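Local coordinates for mitochondrial ubiquitin ligase activator of NFKB 1 (Homo sapiens, PDB 6M2D), which transfers ubiquitin from an E2 conjugating enzyme to lysines of target proteins, an activity that requires its zinc-binding RING domain, the part of the protein present in this chain, at residues L11-S16 and C26-C31; S16-E21 and I52-S57; L20-V25 and K39-C44. One frame throughout, in Å; residues are numbered along the deposited sequence.

Interaction 1 of 3, residues L11-S16 and C26-C31; sequences LSSFKS and CSCTEC. With ZN (zinc ion), chain G.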
loop_
_atom_site.group_PDB
_atom_site.type_symbol
_atom_site.label_atom_id
_atom_site.label_comp_id
_atom_site.label_asym_id
_atom_site.label_seq_id
_atom_site.Cartn_x
_atom_site.Cartn_y
_atom_site.Cartn_z
ATOM N N LEU A 11 -1.692 8.636 6.223
ATOM C CA LEU A 11 -1.834 9.995 5.703
ATOM C C LEU A 11 -0.606 10.863 5.982
ATOM O O LEU A 11 -0.705 12.095 5.996
ATOM C CB LEU A 11 -3.081 10.687 6.264
ATOM C CG LEU A 11 -4.424 10.359 5.628
ATOM C CD1 LEU A 11 -5.506 11.081 6.406
ATOM C CD2 LEU A 11 -4.468 10.735 4.152
ATOM N N SER A 12 0.556 10.243 6.208
ATOM C CA SER A 12 1.760 10.971 6.588
ATOM C C SER A 12 2.947 10.738 5.679
ATOM O O SER A 12 3.853 11.579 5.662
ATOM C CB SER A 12 2.188 10.609 8.017
ATOM O OG SER A 12 1.221 11.089 8.917
ATOM N N SER A 13 2.997 9.611 4.972
ATOM C CA SER A 13 4.011 9.348 3.970
ATOM C C SER A 13 3.337 9.223 2.611
ATOM O O SER A 13 2.145 8.919 2.513
ATOM C CB SER A 13 4.816 8.075 4.294
ATOM O OG SER A 13 5.539 8.218 5.512
ATOM N N PHE A 14 4.107 9.497 1.563
ATOM C CA PHE A 14 3.618 9.320 0.204
ATOM C C PHE A 14 3.461 7.840 -0.108
ATOM O O PHE A 14 4.174 6.991 0.437
ATOM C CB PHE A 14 4.581 9.945 -0.805
ATOM C CG PHE A 14 4.767 11.430 -0.641
ATOM C CD1 PHE A 14 3.671 12.280 -0.556
ATOM C CD2 PHE A 14 6.042 11.974 -0.586
ATOM C CE1 PHE A 14 3.841 13.652 -0.422
ATOM C CE2 PHE A 14 6.225 13.350 -0.456
ATOM C CZ PHE A 14 5.117 14.189 -0.374
ATOM N N LYS A 15 2.511 7.538 -0.990
ATOM C CA LYS A 15 2.350 6.182 -1.493
ATOM C C LYS A 15 3.629 5.715 -2.181
ATOM O O LYS A 15 4.266 6.460 -2.926
ATOM C CB LYS A 15 1.173 6.117 -2.466
ATOM C CG LYS A 15 -0.155 6.628 -1.899
ATOM C CD LYS A 15 -1.220 6.678 -2.986
ATOM C CE LYS A 15 -2.564 7.151 -2.437
ATOM N NZ LYS A 15 -3.668 7.016 -3.425
ATOM N N SER A 16 4.003 4.473 -1.933
ATOM C CA SER A 16 5.291 3.996 -2.417
ATOM C C SER A 16 5.288 2.520 -2.787
ATOM O O SER A 16 6.313 2.030 -3.266
ATOM C CB SER A 16 6.378 4.287 -1.360
ATOM O OG SER A 16 6.349 3.340 -0.298
ATOM N N CYS A 26 -1.641 2.246 -2.738
ATOM C CA CYS A 26 -2.308 3.022 -1.699
ATOM C C CYS A 26 -1.491 3.235 -0.438
ATOM O O CYS A 26 -1.964 3.961 0.439
ATOM C CB CYS A 26 -3.634 2.359 -1.287
ATOM S SG CYS A 26 -3.443 0.647 -0.736
ATOM N N SER A 27 -0.309 2.641 -0.291
ATOM C CA SER A 27 0.317 2.609 1.023
ATOM C C SER A 27 1.804 2.930 0.939
ATOM O O SER A 27 2.457 2.674 -0.076
ATOM C CB SER A 27 0.113 1.231 1.687
ATOM O OG SER A 27 0.990 1.053 2.787
ATOM N N CYS A 28 2.335 3.498 2.023
ATOM C CA CYS A 28 3.774 3.586 2.191
ATOM C C CYS A 28 4.305 2.256 2.709
ATOM O O CYS A 28 3.542 1.355 3.069
ATOM C CB CYS A 28 4.145 4.709 3.154
ATOM S SG CYS A 28 3.723 4.373 4.888
ATOM N N THR A 29 5.635 2.137 2.770
ATOM C CA THR A 29 6.223 0.851 3.137
ATOM C C THR A 29 6.035 0.547 4.621
ATOM O O THR A 29 5.803 -0.608 4.997
ATOM C CB THR A 29 7.709 0.811 2.773
ATOM O OG1 THR A 29 7.899 1.352 1.461
ATOM C CG2 THR A 29 8.204 -0.628 2.785
ATOM N N GLU A 30 6.135 1.566 5.481
ATOM C CA GLU A 30 5.992 1.331 6.917
ATOM C C GLU A 30 4.598 0.825 7.257
ATOM O O GLU A 30 4.440 -0.086 8.077
ATOM C CB GLU A 30 6.309 2.611 7.694
ATOM C CG GLU A 30 7.717 2.645 8.280
ATOM C CD GLU A 30 7.972 3.883 9.127
ATOM O OE1 GLU A 30 6.987 4.512 9.577
ATOM O OE2 GLU A 30 9.159 4.230 9.325
ATOM N N CYS A 31 3.578 1.381 6.610
ATOM C CA CYS A 31 2.216 0.959 6.910
ATOM C C CYS A 31 1.966 -0.465 6.434
ATOM O O CYS A 31 1.251 -1.230 7.096
ATOM C CB CYS A 31 1.229 1.932 6.280
ATOM S SG CYS A 31 1.062 3.428 7.275
HETATM ZN ZN ZN G . 1.556 4.957 5.634
#
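The sulfur of C28, whose CB packs 3.6 Å from CB of S13, has two partners. SG binds the zinc ion at 2.4 Å and, from the N-cap position of the helix that starts at T29, C28 SG also accepts C31 N at 3.5 Å in a moderately bent capping bond (158°). With chi1 at 71°, SG sits between the backbone N and the carbonyl carbon, where it meets both the metal and the N-H of C31. C31 SG joins the same metal at 2.3 Å, so the first helical turn is fastened by its cap and by two thiolates. Beyond S13, the carbonyl O of F14 packs against C28 CB. The backbones are joined by S16 N and S27 O, 3.0 Å apart and almost linear, although the donor lies well above the carbonyl plane. K15 runs extended, its CG lying alongside the C26 carbonyl carbon at 3.9 Å, while the hydroxyls S16 OG and T29 OG1 meet at 3.1 Å. C7 and C10 complete the zinc site, the first of the RING cross-brace. The loop 11-16 thus lies between helix 2-5, where K15 NZ makes a weak bond to K4 O, and the start of helix 29-34, while C26, S27 and T29 pack against strand 17-20.

Interaction 2 of 3, residues S16-E21 and I52-S57; sequences SCVFLE and IPLYNS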
loop_
_atom_site.group_PDB
_atom_site.type_symbol
_atom_site.label_atom_id
_atom_site.label_comp_id
_atom_site.label_asym_id
_atom_site.label_seq_id
_atom_site.Cartn_x
_atom_site.Cartn_y
_atom_site.Cartn_z
ATOM N N SER A 16 4.003 4.473 -1.933
ATOM C CA SER A 16 5.291 3.996 -2.417
ATOM C C SER A 16 5.288 2.520 -2.787
ATOM O O SER A 16 6.313 2.030 -3.266
ATOM C CB SER A 16 6.378 4.287 -1.360
ATOM O OG SER A 16 6.349 3.340 -0.298
ATOM N N CYS A 17 4.167 1.814 -2.626
ATOM C CA CYS A 17 4.074 0.377 -2.828
ATOM C C CYS A 17 3.001 0.056 -3.858
ATOM O O CYS A 17 1.972 0.735 -3.943
ATOM C CB CYS A 17 3.715 -0.342 -1.516
ATOM S SG CYS A 17 4.881 -0.124 -0.169
ATOM N N VAL A 18 3.245 -0.990 -4.640
ATOM C CA VAL A 18 2.216 -1.641 -5.444
ATOM C C VAL A 18 1.897 -2.976 -4.791
ATOM O O VAL A 18 2.802 -3.777 -4.528
ATOM C CB VAL A 18 2.660 -1.851 -6.904
ATOM C CG1 VAL A 18 1.494 -2.410 -7.727
ATOM C CG2 VAL A 18 3.186 -0.554 -7.505
ATOM N N PHE A 19 0.615 -3.221 -4.538
ATOM C CA PHE A 19 0.174 -4.473 -3.944
ATOM C C PHE A 19 -0.235 -5.434 -5.057
ATOM O O PHE A 19 -0.976 -5.058 -5.968
ATOM C CB PHE A 19 -0.994 -4.238 -2.978
ATOM C CG PHE A 19 -0.603 -3.545 -1.695
ATOM C CD1 PHE A 19 0.701 -3.578 -1.239
ATOM C CD2 PHE A 19 -1.549 -2.865 -0.948
ATOM C CE1 PHE A 19 1.063 -2.939 -0.063
ATOM C CE2 PHE A 19 -1.196 -2.224 0.229
ATOM C CZ PHE A 19 0.113 -2.261 0.674
ATOM N N LEU A 20 0.258 -6.665 -4.983
ATOM C CA LEU A 20 -0.120 -7.732 -5.899
ATOM C C LEU A 20 -0.954 -8.757 -5.141
ATOM O O LEU A 20 -0.624 -9.105 -4.006
ATOM C CB LEU A 20 1.132 -8.389 -6.498
ATOM C CG LEU A 20 2.032 -7.453 -7.300
ATOM C CD1 LEU A 20 3.059 -8.252 -8.094
ATOM C CD2 LEU A 20 1.185 -6.594 -8.225
ATOM N N GLU A 21 -2.006 -9.280 -5.774
ATOM C CA GLU A 21 -2.268 -9.128 -7.197
ATOM C C GLU A 21 -3.237 -8.019 -7.533
ATOM O O GLU A 21 -3.470 -7.746 -8.705
ATOM C CB GLU A 21 -2.824 -10.440 -7.763
ATOM C CG GLU A 21 -1.953 -11.650 -7.523
ATOM C CD GLU A 21 -0.602 -11.546 -8.210
ATOM O OE1 GLU A 21 -0.512 -10.864 -9.259
ATOM O OE2 GLU A 21 0.371 -12.149 -7.700
ATOM N N ILE A 52 5.689 -4.713 -4.324
ATOM C CA ILE A 52 6.795 -4.225 -5.145
ATOM C C ILE A 52 6.824 -2.701 -5.098
ATOM O O ILE A 52 5.775 -2.064 -4.914
ATOM C CB ILE A 52 6.700 -4.752 -6.583
ATOM C CG1 ILE A 52 5.491 -4.173 -7.295
ATOM C CG2 ILE A 52 6.646 -6.285 -6.599
ATOM C CD1 ILE A 52 5.387 -4.648 -8.713
ATOM N N PRO A 53 7.992 -2.079 -5.236
ATOM C CA PRO A 53 8.060 -0.615 -5.156
ATOM C C PRO A 53 7.371 0.060 -6.326
ATOM O O PRO A 53 7.459 -0.380 -7.475
ATOM C CB PRO A 53 9.566 -0.328 -5.165
ATOM C CG PRO A 53 10.152 -1.510 -5.895
ATOM C CD PRO A 53 9.325 -2.680 -5.427
ATOM N N LEU A 54 6.694 1.162 -6.017
ATOM C CA LEU A 54 6.189 2.032 -7.069
ATOM C C LEU A 54 7.333 2.615 -7.887
ATOM O O LEU A 54 7.216 2.777 -9.107
ATOM C CB LEU A 54 5.346 3.143 -6.460
ATOM C CG LEU A 54 4.934 4.207 -7.457
ATOM C CD1 LEU A 54 3.878 3.639 -8.386
ATOM C CD2 LEU A 54 4.417 5.397 -6.695
ATOM N N TYR A 55 8.444 2.945 -7.228
ATOM C CA TYR A 55 9.678 3.296 -7.924
ATOM C C TYR A 55 10.278 2.029 -8.517
ATOM O O TYR A 55 10.693 1.127 -7.779
ATOM C CB TYR A 55 10.663 3.964 -6.968
ATOM C CG TYR A 55 11.929 4.462 -7.647
ATOM C CD1 TYR A 55 11.987 5.740 -8.210
ATOM C CD2 TYR A 55 13.057 3.660 -7.732
ATOM C CE1 TYR A 55 13.136 6.200 -8.837
ATOM C CE2 TYR A 55 14.214 4.109 -8.351
ATOM C CZ TYR A 55 14.249 5.380 -8.901
ATOM O OH TYR A 55 15.399 5.828 -9.521
ATOM N N ASN A 56 10.321 1.947 -9.844
ATOM C CA ASN A 56 10.728 0.708 -10.497
ATOM C C ASN A 56 12.091 0.242 -9.995
ATOM O O ASN A 56 13.067 0.997 -10.011
ATOM C CB ASN A 56 10.764 0.916 -12.011
ATOM C CG ASN A 56 10.875 -0.383 -12.775
ATOM O OD1 ASN A 56 9.913 -0.810 -13.423
ATOM N ND2 ASN A 56 12.040 -1.025 -12.700
ATOM N N SER A 57 12.152 -1.004 -9.537
ATOM C CA SER A 57 13.434 -1.589 -9.160
ATOM C C SER A 57 14.201 -1.970 -10.423
ATOM O O SER A 57 15.225 -2.663 -10.388
ATOM C CB SER A 57 13.246 -2.807 -8.253
ATOM O OG SER A 57 12.733 -3.916 -8.970
ATOM O OXT SER A 57 13.801 -1.584 -11.517
#
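V18 N gives its hydrogen to I52 O at 2.8 Å, the donor lying nearly in line with the C=O bond, and I52 N returns a bond to V18 O at 3.0 Å, here within the carbonyl plane. The pair is a hydrogen-bonded one of the small antiparallel sheet. Next to it C17 faces P53 in a non-hydrogen-bonded pair, so the missing N-H of the proline costs the ladder nothing. Pairing resumes beyond P53, where L54 N meets S16 O at 2.9 Å; this donor stands 49° out of the carbonyl plane, and L54 CB also lies against the same oxygen. V18 and I52 project from one face of the sheet. I52 turns CG1 between its backbone N and carbonyl carbon (chi1 67°), bringing it against V18 CB at 3.7 Å. Its CD1 reaches on to L20 CD1, and V18 CG2 approaches L54 CD1, both at 4.3 Å. C17 and F19 point away from 52-57 and touch V51, with F19 also packing on S27, P42 and I48. All three hydrogen bonds across the contact, each nearly linear, join backbone atoms, so the register does not rest on polar side chains, with aliphatic contacts among V18, L20, I52 and L54 beside them.

Interaction 3 of 3, residues L20-V25 and K39-C44; sequences LECGHV and KKCPIC. With ZN (zinc ion), chain H; SO4 (sulfate ion), chain J.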
loop_
_atom_site.group_PDB
_atom_site.type_symbol
_atom_site.label_atom_id
_atom_site.label_comp_id
_atom_site.label_asym_id
_atom_site.label_seq_id
_atom_site.Cartn_x
_atom_site.Cartn_y
_atom_site.Cartn_z
ATOM N N LEU A 20 0.258 -6.665 -4.983
ATOM C CA LEU A 20 -0.120 -7.732 -5.899
ATOM C C LEU A 20 -0.954 -8.757 -5.141
ATOM O O LEU A 20 -0.624 -9.105 -4.006
ATOM C CB LEU A 20 1.132 -8.389 -6.498
ATOM C CG LEU A 20 2.032 -7.453 -7.300
ATOM C CD1 LEU A 20 3.059 -8.252 -8.094
ATOM C CD2 LEU A 20 1.185 -6.594 -8.225
ATOM N N GLU A 21 -2.006 -9.280 -5.774
ATOM C CA GLU A 21 -2.268 -9.128 -7.197
ATOM C C GLU A 21 -3.237 -8.019 -7.533
ATOM O O GLU A 21 -3.470 -7.746 -8.705
ATOM C CB GLU A 21 -2.824 -10.440 -7.763
ATOM C CG GLU A 21 -1.953 -11.650 -7.523
ATOM C CD GLU A 21 -0.602 -11.546 -8.210
ATOM O OE1 GLU A 21 -0.512 -10.864 -9.259
ATOM O OE2 GLU A 21 0.371 -12.149 -7.700
ATOM N N CYS A 22 -3.830 -7.389 -6.521
ATOM C CA CYS A 22 -4.902 -6.448 -6.819
ATOM C C CYS A 22 -4.404 -5.242 -7.616
ATOM O O CYS A 22 -5.184 -4.614 -8.340
ATOM C CB CYS A 22 -5.580 -6.014 -5.524
ATOM S SG CYS A 22 -4.529 -5.001 -4.501
ATOM N N GLY A 23 -3.120 -4.910 -7.513
ATOM C CA GLY A 23 -2.552 -3.823 -8.292
ATOM C C GLY A 23 -2.665 -2.442 -7.675
ATOM O O GLY A 23 -2.203 -1.469 -8.281
ATOM N N HIS A 24 -3.238 -2.320 -6.486
ATOM C CA HIS A 24 -3.520 -1.000 -5.946
ATOM C C HIS A 24 -2.263 -0.354 -5.380
ATOM O O HIS A 24 -1.418 -1.021 -4.778
ATOM C CB HIS A 24 -4.617 -1.092 -4.885
ATOM C CG HIS A 24 -5.971 -1.330 -5.471
ATOM N ND1 HIS A 24 -6.794 -2.359 -5.067
ATOM C CD2 HIS A 24 -6.637 -0.679 -6.455
ATOM C CE1 HIS A 24 -7.913 -2.325 -5.769
ATOM N NE2 HIS A 24 -7.842 -1.315 -6.618
ATOM N N VAL A 25 -2.144 0.952 -5.601
ATOM C CA VAL A 25 -1.073 1.786 -5.065
ATOM C C VAL A 25 -1.710 2.663 -3.999
ATOM O O VAL A 25 -2.281 3.709 -4.314
ATOM C CB VAL A 25 -0.412 2.643 -6.152
ATOM C CG1 VAL A 25 0.648 3.565 -5.541
ATOM C CG2 VAL A 25 0.182 1.771 -7.243
ATOM N N LYS A 39 -2.366 -9.949 5.906
ATOM C CA LYS A 39 -2.295 -8.612 5.328
ATOM C C LYS A 39 -3.262 -8.471 4.159
ATOM O O LYS A 39 -3.250 -9.271 3.217
ATOM C CB LYS A 39 -0.861 -8.315 4.892
ATOM C CG LYS A 39 0.107 -8.195 6.069
ATOM C CD LYS A 39 1.479 -7.761 5.616
ATOM C CE LYS A 39 2.492 -7.787 6.748
ATOM N NZ LYS A 39 2.233 -6.735 7.754
ATOM N N LYS A 40 -4.112 -7.451 4.228
ATOM C CA LYS A 40 -5.120 -7.206 3.210
ATOM C C LYS A 40 -4.996 -5.778 2.701
ATOM O O LYS A 40 -4.627 -4.864 3.447
ATOM C CB LYS A 40 -6.542 -7.458 3.752
ATOM C CG LYS A 40 -6.724 -8.855 4.329
ATOM C CD LYS A 40 -8.181 -9.210 4.578
ATOM C CE LYS A 40 -8.287 -10.650 5.073
ATOM N NZ LYS A 40 -9.683 -11.061 5.377
ATOM N N CYS A 41 -5.314 -5.597 1.423
ATOM C CA CYS A 41 -5.201 -4.284 0.804
ATOM C C CYS A 41 -6.186 -3.313 1.441
ATOM O O CYS A 41 -7.383 -3.627 1.545
ATOM C CB CYS A 41 -5.460 -4.381 -0.698
ATOM S SG CYS A 41 -5.575 -2.780 -1.530
ATOM N N PRO A 42 -5.740 -2.132 1.884
ATOM C CA PRO A 42 -6.685 -1.161 2.461
ATOM C C PRO A 42 -7.802 -0.754 1.508
ATOM O O PRO A 42 -8.884 -0.375 1.971
ATOM C CB PRO A 42 -5.787 0.030 2.824
ATOM C CG PRO A 42 -4.418 -0.586 3.029
ATOM C CD PRO A 42 -4.335 -1.712 2.032
ATOM N N ILE A 43 -7.584 -0.844 0.194
ATOM C CA ILE A 43 -8.582 -0.374 -0.767
ATOM C C ILE A 43 -9.629 -1.441 -1.030
ATOM O O ILE A 43 -10.835 -1.188 -0.933
ATOM C CB ILE A 43 -7.918 0.054 -2.087
ATOM C CG1 ILE A 43 -6.922 1.187 -1.851
ATOM C CG2 ILE A 43 -8.995 0.450 -3.098
ATOM C CD1 ILE A 43 -7.540 2.385 -1.220
ATOM N N CYS A 44 -9.192 -2.636 -1.405
ATOM C CA CYS A 44 -10.106 -3.650 -1.898
ATOM C C CYS A 44 -10.248 -4.838 -0.964
ATOM O O CYS A 44 -11.121 -5.681 -1.202
ATOM C CB CYS A 44 -9.657 -4.122 -3.292
ATOM S SG CYS A 44 -8.203 -5.155 -3.270
HETATM ZN ZN ZN H . -6.288 -3.677 -3.531
HETATM S S SO4 J . -11.758 -8.685 7.482
HETATM O O1 SO4 J . -12.410 -7.397 7.223
HETATM O O2 SO4 J . -10.408 -8.689 6.917
HETATM O O3 SO4 J . -11.659 -8.905 8.926
HETATM O O4 SO4 J . -12.559 -9.746 6.865
#
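Four side chains that meet across the contact, C22 and H24 with C41 and C44, close on one zinc ion. The sulfurs of C22, C41 and C44 bind at 2.3 to 2.4 Å, and H24 uses ND1 at 2.1 Å, making the site of three cysteines and one histidine in the RING cross-brace. Backbone N-H groups form a second shell round the thiolates. H24 N points at C22 SG in a nearly straight bond (169°), and C41 SG takes weak ones from I43 N and C44 N; such bonds would be expected to ease the negative charge on sulfur. Packing of the H24 ring is the third element. I43 lays CG2 over one face, 4.0 Å from the centroid and 7° off the normal, a CH-pi contact, while C22 O lies over the opposite face and C44 SG is in the ring plane at the edge.

Apart from the zinc site, K40, which does not touch 20-25, extends to place NZ 2.9 Å from O2 of a sulfate ion, probably from the crystallisation liquor, that R45 also binds. With an alanine here, the amine that meets O2 is gone and the sulfate is likely to be left with R45 as the remaining partner of the two. In the fold, the loop 20-25 leaves strand 17-20, with G23 and H24 facing F19 in a G1 beta bulge. The loop 39-44 follows helix 29-34, near whose C-terminal end K39 NZ bonds to the carbonyls of Y32, R33 and L35, and rests C41 and P42 on F19 of strand 17-20.

Overall arrangement
From the N terminus, the chain leaves helix 2-5 and enters 11-16, which interaction 1 joins to 26-31, closing a loop that holds strand 17-20. At S16 the same chain passes into interaction 2, whose partner, 52-57, brings the C-terminal end back to that strand. Interaction 3 starts where interaction 2's first segment ends, sharing L20 and E21, and closes a shorter loop round helix 29-34 within the span of interaction 2. Interaction 1 crosses both others, because 11-16 begins before their first segments while 26-31 lies within the loops they close. The crossing with interaction 3 reflects the RING cross-brace, whose zinc sites take ligands alternately; C26 lies between them, packed on F19 and P42.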